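Local coordinates for DUF115 domain-containing protein (Magnetospirillum magneticum AMB-1, PDB 5MU5) that probably transfers a sugar to flagellin, as a Maf-type glycosyltransferase involved in the formation of bacterial flagella, at residues P329-A334 and S652-F657; A335-F340 and R358-D363. One frame throughout, in Å; residues are numbered along the deposited sequence.

Interaction 1 (P329-A334 and S652-F657)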
loop_
_atom_site.group_PDB
_atom_site.type_symbol
_atom_site.label_atom_id
_atom_site.label_comp_id
_atom_site.label_asym_id
_atom_site.label_seq_id
_atom_site.Cartn_x
_atom_site.Cartn_y
_atom_site.Cartn_z
ATOM N N PRO A 329 -7.630 -21.872 -3.643
ATOM C CA PRO A 329 -7.225 -22.252 -2.290
ATOM C C PRO A 329 -8.218 -23.217 -1.628
ATOM O O PRO A 329 -7.804 -24.171 -0.950
ATOM C CB PRO A 329 -7.199 -20.932 -1.540
ATOM C CG PRO A 329 -6.990 -19.898 -2.583
ATOM C CD PRO A 329 -7.700 -20.406 -3.801
ATOM N N TYR A 330 -9.513 -22.995 -1.830
ATOM C CA TYR A 330 -10.492 -23.922 -1.295
ATOM C C TYR A 330 -10.329 -25.326 -1.892
ATOM O O TYR A 330 -10.352 -26.323 -1.152
ATOM C CB TYR A 330 -11.929 -23.422 -1.519
ATOM C CG TYR A 330 -12.958 -24.528 -1.427
ATOM C CD1 TYR A 330 -13.315 -25.069 -0.192
ATOM C CD2 TYR A 330 -13.563 -25.042 -2.569
ATOM C CE1 TYR A 330 -14.256 -26.085 -0.097
ATOM C CE2 TYR A 330 -14.498 -26.077 -2.486
ATOM C CZ TYR A 330 -14.837 -26.588 -1.244
ATOM O OH TYR A 330 -15.766 -27.593 -1.125
ATOM N N ARG A 331 -10.194 -25.409 -3.216
ATOM C CA ARG A 331 -10.119 -26.717 -3.865
ATOM C C ARG A 331 -8.880 -27.468 -3.395
ATOM O O ARG A 331 -8.935 -28.667 -3.219
ATOM C CB ARG A 331 -10.207 -26.643 -5.399
ATOM C CG ARG A 331 -11.622 -26.415 -5.929
ATOM C CD ARG A 331 -11.663 -26.449 -7.456
ATOM N NE ARG A 331 -10.902 -25.346 -8.063
ATOM C CZ ARG A 331 -11.419 -24.200 -8.523
ATOM N NH1 ARG A 331 -12.734 -23.960 -8.482
ATOM N NH2 ARG A 331 -10.609 -23.274 -9.035
ATOM N N ALA A 332 -7.786 -26.760 -3.157
ATOM C CA ALA A 332 -6.564 -27.393 -2.624
ATOM C C ALA A 332 -6.820 -27.971 -1.217
ATOM O O ALA A 332 -6.522 -29.131 -0.945
ATOM C CB ALA A 332 -5.408 -26.395 -2.609
ATOM N N LEU A 333 -7.411 -27.166 -0.343
ATOM C CA LEU A 333 -7.774 -27.633 0.986
ATOM C C LEU A 333 -8.718 -28.806 0.951
ATOM O O LEU A 333 -8.552 -29.746 1.717
ATOM C CB LEU A 333 -8.436 -26.531 1.801
ATOM C CG LEU A 333 -7.541 -25.717 2.712
ATOM C CD1 LEU A 333 -8.433 -24.721 3.445
ATOM C CD2 LEU A 333 -6.805 -26.613 3.699
ATOM N N ALA A 334 -9.729 -28.732 0.093
ATOM C CA ALA A 334 -10.711 -29.816 -0.022
ATOM C C ALA A 334 -10.072 -31.143 -0.424
ATOM O O ALA A 334 -10.451 -32.187 0.085
ATOM C CB ALA A 334 -11.810 -29.445 -1.018
ATOM N N SER A 652 -20.880 -19.197 -5.954
ATOM C CA SER A 652 -19.442 -19.111 -5.685
ATOM C C SER A 652 -18.826 -17.858 -6.305
ATOM O O SER A 652 -19.454 -17.168 -7.117
ATOM C CB SER A 652 -18.709 -20.329 -6.241
ATOM O OG SER A 652 -18.458 -20.167 -7.627
ATOM N N ASP A 653 -17.581 -17.593 -5.933
ATOM C CA ASP A 653 -16.824 -16.462 -6.469
ATOM C C ASP A 653 -16.706 -16.529 -7.984
ATOM O O ASP A 653 -16.689 -15.485 -8.652
ATOM C CB ASP A 653 -15.396 -16.439 -5.897
ATOM C CG ASP A 653 -14.557 -17.674 -6.305
ATOM O OD1 ASP A 653 -15.144 -18.778 -6.466
ATOM O OD2 ASP A 653 -13.318 -17.538 -6.464
ATOM N N GLU A 654 -16.591 -17.756 -8.511
ATOM C CA GLU A 654 -16.392 -17.967 -9.944
ATOM C C GLU A 654 -17.666 -17.698 -10.710
ATOM O O GLU A 654 -17.600 -17.293 -11.853
ATOM C CB GLU A 654 -15.814 -19.363 -10.252
ATOM C CG GLU A 654 -14.357 -19.502 -9.789
ATOM C CD GLU A 654 -13.766 -20.911 -9.938
ATOM O OE1 GLU A 654 -14.504 -21.911 -9.828
ATOM O OE2 GLU A 654 -12.537 -21.022 -10.151
ATOM N N GLU A 655 -18.820 -17.889 -10.084
ATOM C CA GLU A 655 -20.077 -17.549 -10.742
ATOM C C GLU A 655 -20.155 -16.025 -10.877
ATOM O O GLU A 655 -20.428 -15.491 -11.966
ATOM C CB GLU A 655 -21.279 -18.072 -9.958
ATOM C CG GLU A 655 -22.611 -17.853 -10.672
ATOM C CD GLU A 655 -23.820 -17.929 -9.744
ATOM O OE1 GLU A 655 -23.867 -18.840 -8.885
ATOM O OE2 GLU A 655 -24.729 -17.074 -9.873
ATOM N N LEU A 656 -19.906 -15.330 -9.770
ATOM C CA LEU A 656 -19.937 -13.866 -9.741
ATOM C C LEU A 656 -18.985 -13.248 -10.766
ATOM O O LEU A 656 -19.379 -12.338 -11.529
ATOM C CB LEU A 656 -19.578 -13.358 -8.351
ATOM C CG LEU A 656 -19.352 -11.860 -8.199
ATOM C CD1 LEU A 656 -20.531 -11.049 -8.721
ATOM C CD2 LEU A 656 -19.136 -11.576 -6.727
ATOM N N PHE A 657 -17.749 -13.756 -10.768
ATOM C CA PHE A 657 -16.696 -13.283 -11.663
ATOM C C PHE A 657 -17.053 -13.541 -13.122
ATOM O O PHE A 657 -16.838 -12.678 -13.961
ATOM C CB PHE A 657 -15.317 -13.899 -11.324
ATOM C CG PHE A 657 -14.176 -13.242 -12.053
ATOM C CD1 PHE A 657 -13.736 -11.970 -11.679
ATOM C CD2 PHE A 657 -13.557 -13.870 -13.137
ATOM C CE1 PHE A 657 -12.702 -11.336 -12.363
ATOM C CE2 PHE A 657 -12.509 -13.252 -13.812
ATOM C CZ PHE A 657 -12.084 -11.981 -13.426
#
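Arg331 and Glu654 both start with CG beside the backbone N and opposite the carbonyl carbon, and their chains then reach for each other from opposite directions. Glu654 runs out nearly straight (chi2 174°), whereas Arg331 bends at CG-CD (chi3 -65°), which presents the NH1 and NH2 end of the guanidinium to the carboxylate. The salt bridge is end-on and two-pronged. NH1 of Arg331 gives a hydrogen bond to OE1 of Glu654 at 3.0 Å, and NH2 gives one to OE2 at 3.2 Å. A weak cross-bond from Arg331 NH1 to Glu654 OE2, at 3.4 Å, completes the grip. Both oxygens lie close to the guanidinium plane and are met on their syn sides, but the two flat groups are turned 26° apart, so the nitrogens sit somewhat out of the carboxylate plane. Pairing two nitrogens with two oxygens limits rotation of either group.

Helix 327-340 is the connection between strands 319-322 and 346-350, a beta-alpha-beta crossover between neighbouring parallel strands of the large mixed sheet, within the MptE-like region, while helix 653-661, the last of the chain, belongs to the Maf helical bundle region; the ion pair thus spans two parts of the protein. Ser652 is the N-cap of helix 653-661, its OG accepting weak bonds from the backbone N atoms of Glu654 and Glu655. Asp653 adds a second tie between the two helices, since its OD2 accepts from the backbone N of Ala327. On the far side of helix 653-661, Leu656 packs against Trp642 and Tyr643 of helix 618-646.

Interaction 2 (A335-F340 and R358-D363)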
loop_
_atom_site.group_PDB
_atom_site.type_symbol
_atom_site.label_atom_id
_atom_site.label_comp_id
_atom_site.label_asym_id
_atom_site.label_seq_id
_atom_site.Cartn_x
_atom_site.Cartn_y
_atom_site.Cartn_z
ATOM N N ALA A 335 -9.118 -31.101 -1.356
ATOM C CA ALA A 335 -8.387 -32.310 -1.798
ATOM C C ALA A 335 -7.635 -32.973 -0.631
ATOM O O ALA A 335 -7.592 -34.194 -0.513
ATOM C CB ALA A 335 -7.415 -31.955 -2.926
ATOM N N VAL A 336 -7.051 -32.156 0.239
ATOM C CA VAL A 336 -6.351 -32.669 1.419
ATOM C C VAL A 336 -7.347 -33.291 2.408
ATOM O O VAL A 336 -7.077 -34.342 2.967
ATOM C CB VAL A 336 -5.533 -31.574 2.120
ATOM C CG1 VAL A 336 -4.854 -32.141 3.345
ATOM C CG2 VAL A 336 -4.500 -30.963 1.174
ATOM N N HIS A 337 -8.479 -32.627 2.628
ATOM C CA HIS A 337 -9.570 -33.154 3.463
ATOM C C HIS A 337 -10.079 -34.508 2.949
ATOM O O HIS A 337 -10.254 -35.466 3.707
ATOM C CB HIS A 337 -10.730 -32.150 3.467
ATOM C CG HIS A 337 -11.937 -32.605 4.226
ATOM N ND1 HIS A 337 -11.982 -32.657 5.606
ATOM C CD2 HIS A 337 -13.162 -32.982 3.799
ATOM C CE1 HIS A 337 -13.173 -33.068 5.994
ATOM N NE2 HIS A 337 -13.908 -33.270 4.916
ATOM N N GLU A 338 -10.322 -34.559 1.647
ATOM C CA GLU A 338 -10.758 -35.766 0.972
ATOM C C GLU A 338 -9.751 -36.903 1.161
ATOM O O GLU A 338 -10.143 -38.020 1.402
ATOM C CB GLU A 338 -10.949 -35.472 -0.523
ATOM C CG GLU A 338 -11.161 -36.686 -1.412
ATOM C CD GLU A 338 -12.459 -37.395 -1.114
ATOM O OE1 GLU A 338 -13.494 -36.704 -0.994
ATOM O OE2 GLU A 338 -12.453 -38.641 -1.014
ATOM N N GLU A 339 -8.456 -36.616 1.060
ATOM C CA GLU A 339 -7.441 -37.671 1.143
ATOM C C GLU A 339 -7.105 -38.117 2.563
ATOM O O GLU A 339 -6.916 -39.290 2.787
ATOM C CB GLU A 339 -6.160 -37.249 0.411
ATOM C CG GLU A 339 -5.077 -38.323 0.417
ATOM C CD GLU A 339 -3.916 -38.025 -0.524
ATOM O OE1 GLU A 339 -3.966 -37.020 -1.274
ATOM O OE2 GLU A 339 -2.941 -38.808 -0.514
ATOM N N PHE A 340 -7.015 -37.182 3.506
ATOM C CA PHE A 340 -6.604 -37.490 4.884
ATOM C C PHE A 340 -7.597 -37.134 5.974
ATOM O O PHE A 340 -7.519 -37.692 7.067
ATOM C CB PHE A 340 -5.323 -36.740 5.226
ATOM C CG PHE A 340 -4.201 -36.996 4.276
ATOM C CD1 PHE A 340 -3.483 -38.191 4.325
ATOM C CD2 PHE A 340 -3.848 -36.034 3.335
ATOM C CE1 PHE A 340 -2.432 -38.423 3.444
ATOM C CE2 PHE A 340 -2.805 -36.263 2.450
ATOM C CZ PHE A 340 -2.095 -37.459 2.506
ATOM N N ARG A 358 -15.717 -23.541 5.323
ATOM C CA ARG A 358 -16.366 -23.887 6.576
ATOM C C ARG A 358 -16.758 -25.358 6.632
ATOM O O ARG A 358 -16.464 -26.036 7.625
ATOM C CB ARG A 358 -17.598 -23.005 6.816
ATOM C CG ARG A 358 -18.191 -23.205 8.206
ATOM C CD ARG A 358 -18.500 -21.884 8.882
ATOM N NE ARG A 358 -19.840 -21.398 8.578
ATOM C CZ ARG A 358 -20.166 -20.119 8.410
ATOM N NH1 ARG A 358 -19.233 -19.167 8.457
ATOM N NH2 ARG A 358 -21.430 -19.796 8.147
ATOM N N ASP A 359 -17.392 -25.836 5.558
ATOM C CA ASP A 359 -17.841 -27.233 5.428
ATOM C C ASP A 359 -16.754 -28.274 5.694
ATOM O O ASP A 359 -17.046 -29.355 6.154
ATOM C CB ASP A 359 -18.357 -27.518 4.014
ATOM C CG ASP A 359 -19.457 -26.568 3.559
ATOM O OD1 ASP A 359 -20.144 -25.963 4.410
ATOM O OD2 ASP A 359 -19.629 -26.441 2.322
ATOM N N LEU A 360 -15.501 -27.956 5.405
ATOM C CA LEU A 360 -14.422 -28.927 5.567
ATOM C C LEU A 360 -13.992 -29.098 7.006
ATOM O O LEU A 360 -13.202 -29.991 7.314
ATOM C CB LEU A 360 -13.203 -28.495 4.755
ATOM C CG LEU A 360 -13.472 -28.138 3.294
ATOM C CD1 LEU A 360 -12.207 -27.575 2.659
ATOM C CD2 LEU A 360 -13.994 -29.349 2.536
ATOM N N PHE A 361 -14.477 -28.228 7.882
ATOM C CA PHE A 361 -14.019 -28.214 9.260
ATOM C C PHE A 361 -15.139 -28.249 10.260
ATOM O O PHE A 361 -16.122 -27.549 10.123
ATOM C CB PHE A 361 -13.210 -26.953 9.547
ATOM C CG PHE A 361 -11.892 -26.936 8.879
ATOM C CD1 PHE A 361 -11.769 -26.436 7.593
ATOM C CD2 PHE A 361 -10.773 -27.423 9.524
ATOM C CE1 PHE A 361 -10.555 -26.428 6.957
ATOM C CE2 PHE A 361 -9.552 -27.413 8.894
ATOM C CZ PHE A 361 -9.442 -26.917 7.609
ATOM N N GLU A 362 -14.937 -29.051 11.292
ATOM C CA GLU A 362 -15.803 -29.037 12.455
ATOM C C GLU A 362 -16.061 -27.604 12.955
ATOM O O GLU A 362 -17.201 -27.240 13.229
ATOM C CB GLU A 362 -15.157 -29.888 13.564
ATOM C CG GLU A 362 -15.319 -31.388 13.315
ATOM C CD GLU A 362 -14.391 -32.261 14.138
ATOM O OE1 GLU A 362 -13.692 -31.730 15.034
ATOM O OE2 GLU A 362 -14.369 -33.490 13.880
ATOM N N ASP A 363 -15.005 -26.788 13.005
ATOM C CA ASP A 363 -15.053 -25.476 13.634
ATOM C C ASP A 363 -14.175 -24.410 12.933
ATOM O O ASP A 363 -13.054 -24.689 12.483
ATOM C CB ASP A 363 -14.618 -25.672 15.076
ATOM C CG ASP A 363 -14.438 -24.387 15.804
ATOM O OD1 ASP A 363 -15.382 -23.566 15.864
ATOM O OD2 ASP A 363 -13.333 -24.201 16.339
#
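One face of the His337 imidazole is laid over Leu360, whose backbone carbonyl and side chain meet that same face at different ends of the ring. The carbonyl O of Leu360 lies above the rim, 3.3 Å from CE1 of His337. ND1 of His337 is nearly as close to this oxygen, but the angle is too poor for a hydrogen bond, which makes the approach a packing contact. Toward the other end of the ring, the CD2 methyl of Leu360 rests 3.9 Å from the CD2 carbon of His337. With CG of His337 opposite the backbone N (chi1 177°), the ring swings off the helix and over the loop. Were a serine in its place, the Leu360 carbonyl and CD2 methyl would probably lose their flat cover, and a gap would open between helix and loop.

His337 also touches Phe342, whose ring meets that of Phe361. Behind the contact, Val336 turns to helix 307-312, packing on Ser307, Arg308 and Leu311. The loop carrying Leu360 leaves strand 346-350 and leads into strand 363-367, where Asp363 forms backbone hydrogen bonds with Leu347; the contact thus ties the last turns of helix 327-340 to the loop that joins these two neighbouring parallel strands.

Both interactions lie at the surface and share helix 327-340, interaction 1 using its earlier turns and interaction 2 its last ones, with their centres about 14 Å apart. They meet at Leu360: its CD1 packs 3.7 Å from CE1 of Tyr330 and also touches Leu333 and Ala334, while its other methyl serves interaction 2. Chemistry follows position. Interaction 1 joins segments over 300 residues apart, in different family regions, through opposite charges at the ends of long side chains. Interaction 2, nested within that loop of chain, is a local, uncharged packing of ring, methyl and carbonyl inside the MptE-like region.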